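Local coordinates for protein 7,8-dihydro-6-hydroxymethylpterin pyrophosphokinase-dihydropteroate synthase (Plasmodium falciparum, PDB 6JWS) that probably makes the pterin diphosphate intermediate of folate biosynthesis with ATP and then joins it to 4-aminobenzoate, giving 7,8-dihydropteroate, at residues B[594-608]-B[676-689]. The protein carries 1 engineered substitution. Sequence-based numbering, arbitrary orientation.
Sequences IHVYDEYPLFIGYSR and YSYYKKVDLIRVHD. With MG (magnesium ion), chain O; PT1 (pteroic acid), chain I.
Asp-689 OD1 is gripped twice: it binds a magnesium ion at 2.3 Å and accepts from Arg-608 NH2 at 2.7 Å. Arg-608 NE reaches the other oxygen, OD2, making a side-on, two-nitrogen salt bridge in which both oxygens are met on their syn sides, each nitrogen somewhat out of the carboxylate plane. The extended arginine chain lays CD over the face of the His-688 ring, 4.0 Å from its centroid, in a CH-pi contact, and carries NE and NH2 onward to the carboxylate. His-688 CB in turn covers the centre of the guanidinium face. At the edge of the same imidazole, ND1 and Ser-607 OG share a hydrogen bond of 2.8 Å, and a water links OG to Asp-689 OD2. Glu-692 and the carbonyl of Met-648 complete the protein ligands of the magnesium.

Strands 603-604 and 684-687 are parallel neighbours in the TIM barrel of the dihydropteroate synthase domain, joined through helix 657-680. Their ladder consists of Leu-684 N to Leu-602 O, Ile-604 N to Leu-684 O, and Arg-686 N to Ile-604 O, the last 3.0 Å long. Asp-683 OD2 extends this pairing by accepting from Leu-602 N at 2.8 Å, on its anti side; Lys-386 forms a salt bridge with the same oxygen.

Between the strands and helix 657-680, chi1 of 71° puts Ile-604 CG1 against Val-682 CG1, and the extended chi2 (175°) sends CD1 on to van der Waals contact with Ser-677 OG at 3.5 Å, a hydroxyl hydrogen-bonded to the carbonyl of Ile-673. Pteroic acid sits at the C-terminal mouth of the barrel, above the interior side chains Phe-603 and Arg-686. PT1 N8 lies over the centre of the Arg-686 guanidinium face, 3.3 Å above the plane, Asp-430 holds NE, and Phe-603 CE1 approaches PT1 N11.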
loop_
_atom_site.group_PDB
_atom_site.type_symbol
_atom_site.label_atom_id
_atom_site.label_comp_id
_atom_site.label_asym_id
_atom_site.label_seq_id
_atom_site.Cartn_x
_atom_site.Cartn_y
_atom_site.Cartn_z
ATOM N N ILE B 594 5.176 12.458 -1.351
ATOM C CA ILE B 594 6.426 11.911 -1.845
ATOM C C ILE B 594 6.336 11.586 -3.341
ATOM O O ILE B 594 7.355 11.465 -4.018
ATOM C CB ILE B 594 6.861 10.719 -0.963
ATOM C CG1 ILE B 594 8.378 10.532 -0.915
ATOM C CG2 ILE B 594 6.136 9.435 -1.360
ATOM C CD1 ILE B 594 9.140 11.712 -0.326
ATOM N N HIS B 595 5.114 11.471 -3.875
ATOM C CA HIS B 595 4.908 11.127 -5.269
ATOM C C HIS B 595 5.564 12.157 -6.187
ATOM O O HIS B 595 5.894 11.844 -7.341
ATOM C CB HIS B 595 3.405 10.947 -5.553
ATOM C CG HIS B 595 2.647 12.237 -5.488
ATOM N ND1 HIS B 595 2.064 12.699 -4.302
ATOM C CD2 HIS B 595 2.411 13.178 -6.432
ATOM C CE1 HIS B 595 1.499 13.872 -4.521
ATOM N NE2 HIS B 595 1.708 14.194 -5.819
ATOM N N VAL B 596 5.780 13.388 -5.679
ATOM C CA VAL B 596 6.362 14.414 -6.538
ATOM C C VAL B 596 7.796 14.049 -6.946
ATOM O O VAL B 596 8.331 14.709 -7.841
ATOM C CB VAL B 596 6.293 15.826 -5.932
ATOM C CG1 VAL B 596 4.870 16.308 -5.637
ATOM C CG2 VAL B 596 7.267 16.026 -4.758
ATOM N N TYR B 597 8.383 12.994 -6.334
ATOM C CA TYR B 597 9.736 12.510 -6.641
ATOM C C TYR B 597 9.734 11.243 -7.506
ATOM O O TYR B 597 10.759 10.564 -7.592
ATOM C CB TYR B 597 10.621 12.370 -5.383
ATOM C CG TYR B 597 10.813 13.687 -4.663
ATOM C CD1 TYR B 597 11.731 14.635 -5.115
ATOM C CD2 TYR B 597 10.032 14.027 -3.570
ATOM C CE1 TYR B 597 11.876 15.874 -4.498
ATOM C CE2 TYR B 597 10.159 15.261 -2.949
ATOM C CZ TYR B 597 11.083 16.188 -3.407
ATOM O OH TYR B 597 11.200 17.404 -2.794
ATOM N N ASP B 598 8.609 10.950 -8.172
ATOM C CA ASP B 598 8.416 9.697 -8.891
ATOM C C ASP B 598 9.395 9.578 -10.062
ATOM O O ASP B 598 9.659 8.476 -10.514
ATOM C CB ASP B 598 6.975 9.532 -9.414
ATOM C CG ASP B 598 5.984 9.039 -8.368
ATOM O OD1 ASP B 598 6.418 8.676 -7.242
ATOM O OD2 ASP B 598 4.774 9.031 -8.676
ATOM N N GLU B 599 9.928 10.706 -10.540
ATOM C CA GLU B 599 10.884 10.710 -11.634
ATOM C C GLU B 599 12.327 10.708 -11.147
ATOM O O GLU B 599 13.235 10.690 -11.980
ATOM C CB GLU B 599 10.770 12.020 -12.420
ATOM C CG GLU B 599 9.374 12.304 -12.926
ATOM C CD GLU B 599 8.970 11.372 -14.052
ATOM O OE1 GLU B 599 9.563 11.477 -15.148
ATOM O OE2 GLU B 599 8.075 10.532 -13.812
ATOM N N TYR B 600 12.550 10.777 -9.825
ATOM C CA TYR B 600 13.887 11.052 -9.319
ATOM C C TYR B 600 14.361 9.947 -8.388
ATOM O O TYR B 600 13.557 9.366 -7.670
ATOM C CB TYR B 600 13.889 12.355 -8.516
ATOM C CG TYR B 600 13.627 13.601 -9.322
ATOM C CD1 TYR B 600 14.534 14.053 -10.260
ATOM C CD2 TYR B 600 12.522 14.395 -9.075
ATOM C CE1 TYR B 600 14.306 15.223 -10.966
ATOM C CE2 TYR B 600 12.281 15.565 -9.770
ATOM C CZ TYR B 600 13.166 15.971 -10.738
ATOM O OH TYR B 600 12.940 17.125 -11.439
ATOM N N PRO B 601 15.685 9.689 -8.295
ATOM C CA PRO B 601 16.200 8.765 -7.287
ATOM C C PRO B 601 15.995 9.456 -5.943
ATOM O O PRO B 601 16.375 10.613 -5.773
ATOM C CB PRO B 601 17.694 8.629 -7.627
ATOM C CG PRO B 601 17.849 9.228 -9.029
ATOM C CD PRO B 601 16.753 10.277 -9.128
ATOM N N LEU B 602 15.310 8.765 -5.031
ATOM C CA LEU B 602 14.886 9.362 -3.782
ATOM C C LEU B 602 15.500 8.581 -2.615
ATOM O O LEU B 602 15.371 7.355 -2.526
ATOM C CB LEU B 602 13.355 9.344 -3.730
ATOM C CG LEU B 602 12.734 9.903 -2.442
ATOM C CD1 LEU B 602 12.975 11.412 -2.291
ATOM C CD2 LEU B 602 11.236 9.604 -2.394
ATOM N N PHE B 603 16.124 9.337 -1.706
ATOM C CA PHE B 603 16.820 8.884 -0.516
ATOM C C PHE B 603 16.164 9.610 0.666
ATOM O O PHE B 603 16.096 10.832 0.652
ATOM C CB PHE B 603 18.295 9.286 -0.694
ATOM C CG PHE B 603 19.236 8.946 0.439
ATOM C CD1 PHE B 603 19.072 9.512 1.697
ATOM C CD2 PHE B 603 20.316 8.086 0.235
ATOM C CE1 PHE B 603 19.937 9.197 2.743
ATOM C CE2 PHE B 603 21.166 7.763 1.283
ATOM C CZ PHE B 603 20.982 8.323 2.532
ATOM N N ILE B 604 15.632 8.895 1.673
ATOM C CA ILE B 604 15.038 9.584 2.819
ATOM C C ILE B 604 15.565 9.004 4.125
ATOM O O ILE B 604 15.938 7.834 4.166
ATOM C CB ILE B 604 13.492 9.542 2.816
ATOM C CG1 ILE B 604 12.951 8.141 3.123
ATOM C CG2 ILE B 604 12.896 10.109 1.521
ATOM C CD1 ILE B 604 11.430 8.075 3.245
ATOM N N GLY B 605 15.525 9.829 5.189
ATOM C CA GLY B 605 15.880 9.417 6.530
ATOM C C GLY B 605 14.834 9.843 7.564
ATOM O O GLY B 605 14.752 11.016 7.944
ATOM N N TYR B 606 14.031 8.879 8.029
ATOM C CA TYR B 606 13.006 9.125 9.030
ATOM C C TYR B 606 13.410 8.499 10.363
ATOM O O TYR B 606 12.770 8.739 11.383
ATOM C CB TYR B 606 11.702 8.454 8.591
ATOM C CG TYR B 606 11.839 6.977 8.300
ATOM C CD1 TYR B 606 11.887 6.026 9.320
ATOM C CD2 TYR B 606 11.891 6.532 6.991
ATOM C CE1 TYR B 606 12.022 4.673 9.032
ATOM C CE2 TYR B 606 12.016 5.187 6.690
ATOM C CZ TYR B 606 12.061 4.252 7.708
ATOM O OH TYR B 606 12.212 2.933 7.361
ATOM N N SER B 607 14.456 7.674 10.333
ATOM C CA SER B 607 14.750 6.740 11.407
ATOM C C SER B 607 14.928 7.445 12.751
ATOM O O SER B 607 15.839 8.257 12.933
ATOM C CB SER B 607 15.963 5.897 11.062
ATOM O OG SER B 607 16.155 4.868 12.015
ATOM N N ARG B 608 14.052 7.085 13.692
ATOM C CA ARG B 608 14.111 7.467 15.091
ATOM C C ARG B 608 13.933 8.970 15.273
ATOM O O ARG B 608 14.338 9.492 16.294
ATOM C CB ARG B 608 15.389 6.958 15.757
ATOM C CG ARG B 608 15.464 5.439 15.881
ATOM C CD ARG B 608 16.724 5.059 16.627
ATOM N NE ARG B 608 16.875 3.607 16.692
ATOM C CZ ARG B 608 17.917 2.969 17.247
ATOM N NH1 ARG B 608 18.895 3.663 17.802
ATOM N NH2 ARG B 608 17.978 1.643 17.244
ATOM N N TYR B 676 5.375 2.078 3.992
ATOM C CA TYR B 676 4.922 3.189 3.175
ATOM C C TYR B 676 5.941 3.452 2.063
ATOM O O TYR B 676 5.571 3.557 0.898
ATOM C CB TYR B 676 4.691 4.424 4.056
ATOM C CG TYR B 676 4.201 5.618 3.278
ATOM C CD1 TYR B 676 2.901 5.640 2.783
ATOM C CD2 TYR B 676 5.021 6.726 3.055
ATOM C CE1 TYR B 676 2.431 6.719 2.062
ATOM C CE2 TYR B 676 4.557 7.831 2.355
ATOM C CZ TYR B 676 3.269 7.815 1.850
ATOM O OH TYR B 676 2.781 8.873 1.150
ATOM N N SER B 677 7.227 3.483 2.427
ATOM C CA SER B 677 8.322 3.776 1.503
ATOM C C SER B 677 8.423 2.709 0.425
ATOM O O SER B 677 8.660 3.026 -0.741
ATOM C CB SER B 677 9.641 3.856 2.243
ATOM O OG SER B 677 9.658 5.016 3.067
ATOM N N TYR B 678 8.280 1.446 0.860
ATOM C CA TYR B 678 8.262 0.308 -0.037
ATOM C C TYR B 678 7.152 0.474 -1.079
ATOM O O TYR B 678 7.374 0.280 -2.286
ATOM C CB TYR B 678 8.076 -0.998 0.741
ATOM C CG TYR B 678 7.869 -2.161 -0.197
ATOM C CD1 TYR B 678 8.954 -2.819 -0.759
ATOM C CD2 TYR B 678 6.594 -2.536 -0.589
ATOM C CE1 TYR B 678 8.774 -3.858 -1.655
ATOM C CE2 TYR B 678 6.394 -3.563 -1.490
ATOM C CZ TYR B 678 7.489 -4.226 -2.019
ATOM O OH TYR B 678 7.305 -5.222 -2.929
ATOM N N TYR B 679 5.945 0.836 -0.619
ATOM C CA TYR B 679 4.836 0.971 -1.561
ATOM C C TYR B 679 4.957 2.212 -2.438
ATOM O O TYR B 679 4.420 2.226 -3.542
ATOM C CB TYR B 679 3.474 0.954 -0.873
ATOM C CG TYR B 679 3.134 -0.418 -0.378
ATOM C CD1 TYR B 679 3.041 -1.473 -1.261
ATOM C CD2 TYR B 679 2.931 -0.661 0.966
ATOM C CE1 TYR B 679 2.750 -2.749 -0.819
ATOM C CE2 TYR B 679 2.636 -1.928 1.428
ATOM C CZ TYR B 679 2.548 -2.975 0.529
ATOM O OH TYR B 679 2.269 -4.235 0.977
ATOM N N LYS B 680 5.637 3.243 -1.936
ATOM C CA LYS B 680 5.836 4.472 -2.695
ATOM C C LYS B 680 7.083 4.362 -3.570
ATOM O O LYS B 680 7.383 5.290 -4.311
ATOM C CB LYS B 680 5.922 5.683 -1.752
ATOM C CG LYS B 680 4.584 6.118 -1.166
ATOM C CD LYS B 680 3.541 6.380 -2.238
ATOM C CE LYS B 680 2.172 6.813 -1.751
ATOM N NZ LYS B 680 1.457 7.603 -2.805
ATOM N N LYS B 681 7.824 3.257 -3.426
ATOM C CA LYS B 681 8.970 2.922 -4.265
ATOM C C LYS B 681 10.151 3.861 -4.020
ATOM O O LYS B 681 10.954 4.077 -4.924
ATOM C CB LYS B 681 8.570 2.835 -5.737
ATOM C CG LYS B 681 7.456 1.828 -6.011
ATOM C CD LYS B 681 7.060 1.702 -7.459
ATOM C CE LYS B 681 6.403 0.362 -7.742
ATOM N NZ LYS B 681 5.429 0.500 -8.846
ATOM N N VAL B 682 10.266 4.370 -2.785
ATOM C CA VAL B 682 11.432 5.115 -2.350
ATOM C C VAL B 682 12.677 4.265 -2.628
ATOM O O VAL B 682 12.710 3.082 -2.319
ATOM C CB VAL B 682 11.314 5.462 -0.854
ATOM C CG1 VAL B 682 12.546 6.205 -0.367
ATOM C CG2 VAL B 682 10.051 6.250 -0.574
ATOM N N ASP B 683 13.699 4.875 -3.220
ATOM C CA ASP B 683 14.881 4.153 -3.668
ATOM C C ASP B 683 15.821 3.777 -2.520
ATOM O O ASP B 683 16.421 2.705 -2.554
ATOM C CB ASP B 683 15.578 4.953 -4.762
ATOM C CG ASP B 683 14.632 5.236 -5.922
ATOM O OD1 ASP B 683 14.376 4.291 -6.717
ATOM O OD2 ASP B 683 14.149 6.381 -6.018
ATOM N N LEU B 684 16.005 4.653 -1.528
ATOM C CA LEU B 684 16.881 4.323 -0.405
ATOM C C LEU B 684 16.272 4.876 0.874
ATOM O O LEU B 684 15.734 5.991 0.865
ATOM C CB LEU B 684 18.295 4.890 -0.583
ATOM C CG LEU B 684 19.074 4.386 -1.806
ATOM C CD1 LEU B 684 18.890 5.348 -2.979
ATOM C CD2 LEU B 684 20.563 4.239 -1.513
ATOM N N ILE B 685 16.384 4.088 1.953
ATOM C CA ILE B 685 15.961 4.541 3.264
ATOM C C ILE B 685 17.137 4.364 4.230
ATOM O O ILE B 685 17.856 3.344 4.207
ATOM C CB ILE B 685 14.661 3.828 3.720
ATOM C CG1 ILE B 685 14.824 2.301 3.751
ATOM C CG2 ILE B 685 13.479 4.223 2.828
ATOM C CD1 ILE B 685 13.655 1.540 4.383
ATOM N N ARG B 686 17.333 5.388 5.066
ATOM C CA ARG B 686 18.497 5.509 5.923
ATOM C C ARG B 686 18.036 5.159 7.329
ATOM O O ARG B 686 17.223 5.891 7.893
ATOM C CB ARG B 686 19.008 6.962 5.876
ATOM C CG ARG B 686 20.313 7.209 6.616
ATOM C CD ARG B 686 20.627 8.701 6.578
ATOM N NE ARG B 686 21.800 8.986 7.381
ATOM C CZ ARG B 686 21.780 9.314 8.668
ATOM N NH1 ARG B 686 20.634 9.451 9.313
ATOM N NH2 ARG B 686 22.918 9.562 9.294
ATOM N N VAL B 687 18.515 4.034 7.866
ATOM C CA VAL B 687 17.891 3.506 9.070
ATOM C C VAL B 687 18.948 3.071 10.089
ATOM O O VAL B 687 20.065 2.668 9.719
ATOM C CB VAL B 687 16.890 2.371 8.744
ATOM C CG1 VAL B 687 15.755 2.836 7.827
ATOM C CG2 VAL B 687 17.580 1.125 8.180
ATOM N N HIS B 688 18.591 3.151 11.379
ATOM C CA HIS B 688 19.423 2.569 12.427
ATOM C C HIS B 688 19.159 1.066 12.582
ATOM O O HIS B 688 20.030 0.326 13.026
ATOM C CB HIS B 688 19.137 3.212 13.786
ATOM C CG HIS B 688 19.398 4.676 13.839
ATOM N ND1 HIS B 688 18.422 5.607 13.506
ATOM C CD2 HIS B 688 20.499 5.374 14.208
ATOM C CE1 HIS B 688 18.911 6.823 13.675
ATOM N NE2 HIS B 688 20.183 6.706 14.093
ATOM N N ASP B 689 17.937 0.623 12.269
ATOM C CA ASP B 689 17.472 -0.710 12.632
ATOM C C ASP B 689 17.399 -1.560 11.361
ATOM O O ASP B 689 16.348 -1.677 10.743
ATOM C CB ASP B 689 16.190 -0.603 13.460
ATOM C CG ASP B 689 16.338 0.238 14.731
ATOM O OD1 ASP B 689 16.862 -0.299 15.730
ATOM O OD2 ASP B 689 15.920 1.439 14.735
HETATM MG MG MG O . 17.364 -2.340 16.659
HETATM C C2 PT1 I . 18.837 12.518 6.650
HETATM C C3 PT1 I . 19.840 12.585 7.714
HETATM C C5 PT1 I . 21.243 12.541 7.290
HETATM N N6 PT1 I . 19.525 12.676 9.028
HETATM C C7 PT1 I . 20.539 12.421 5.003
HETATM N N9 PT1 I . 21.524 12.452 5.958
HETATM C C10 PT1 I . 20.520 12.761 9.951
HETATM N N11 PT1 I . 20.855 12.350 3.659
HETATM C C12 PT1 I . 21.850 12.750 9.551
HETATM C C21 PT1 I . 14.692 14.828 14.440
HETATM O O22 PT1 I . 14.388 14.025 15.363
HETATM O O1 PT1 I . 17.536 12.559 6.964
HETATM N N4 PT1 I . 19.226 12.433 5.359
HETATM N N8 PT1 I . 22.182 12.624 8.248
HETATM C C13 PT1 I . 20.148 12.910 11.402
HETATM N N14 PT1 I . 19.590 14.274 11.607
HETATM C C15 PT1 I . 18.425 14.427 12.279
HETATM C C16 PT1 I . 17.553 15.489 11.954
HETATM C C17 PT1 I . 18.109 13.500 13.325
HETATM C C18 PT1 I . 16.336 15.617 12.666
HETATM C C19 PT1 I . 16.895 13.653 14.042
HETATM C C20 PT1 I . 16.003 14.699 13.697
HETATM O O23 PT1 I . 13.902 15.736 14.130
HETATM O O HOH W 1 2.418 10.646 -2.270
HETATM O O HOH W 2 5.547 7.291 -5.157
HETATM O O HOH W 3 14.849 2.694 12.846
HETATM O O HOH W 4 17.571 -4.422 17.832
HETATM O O HOH W 5 18.401 -3.299 15.008
#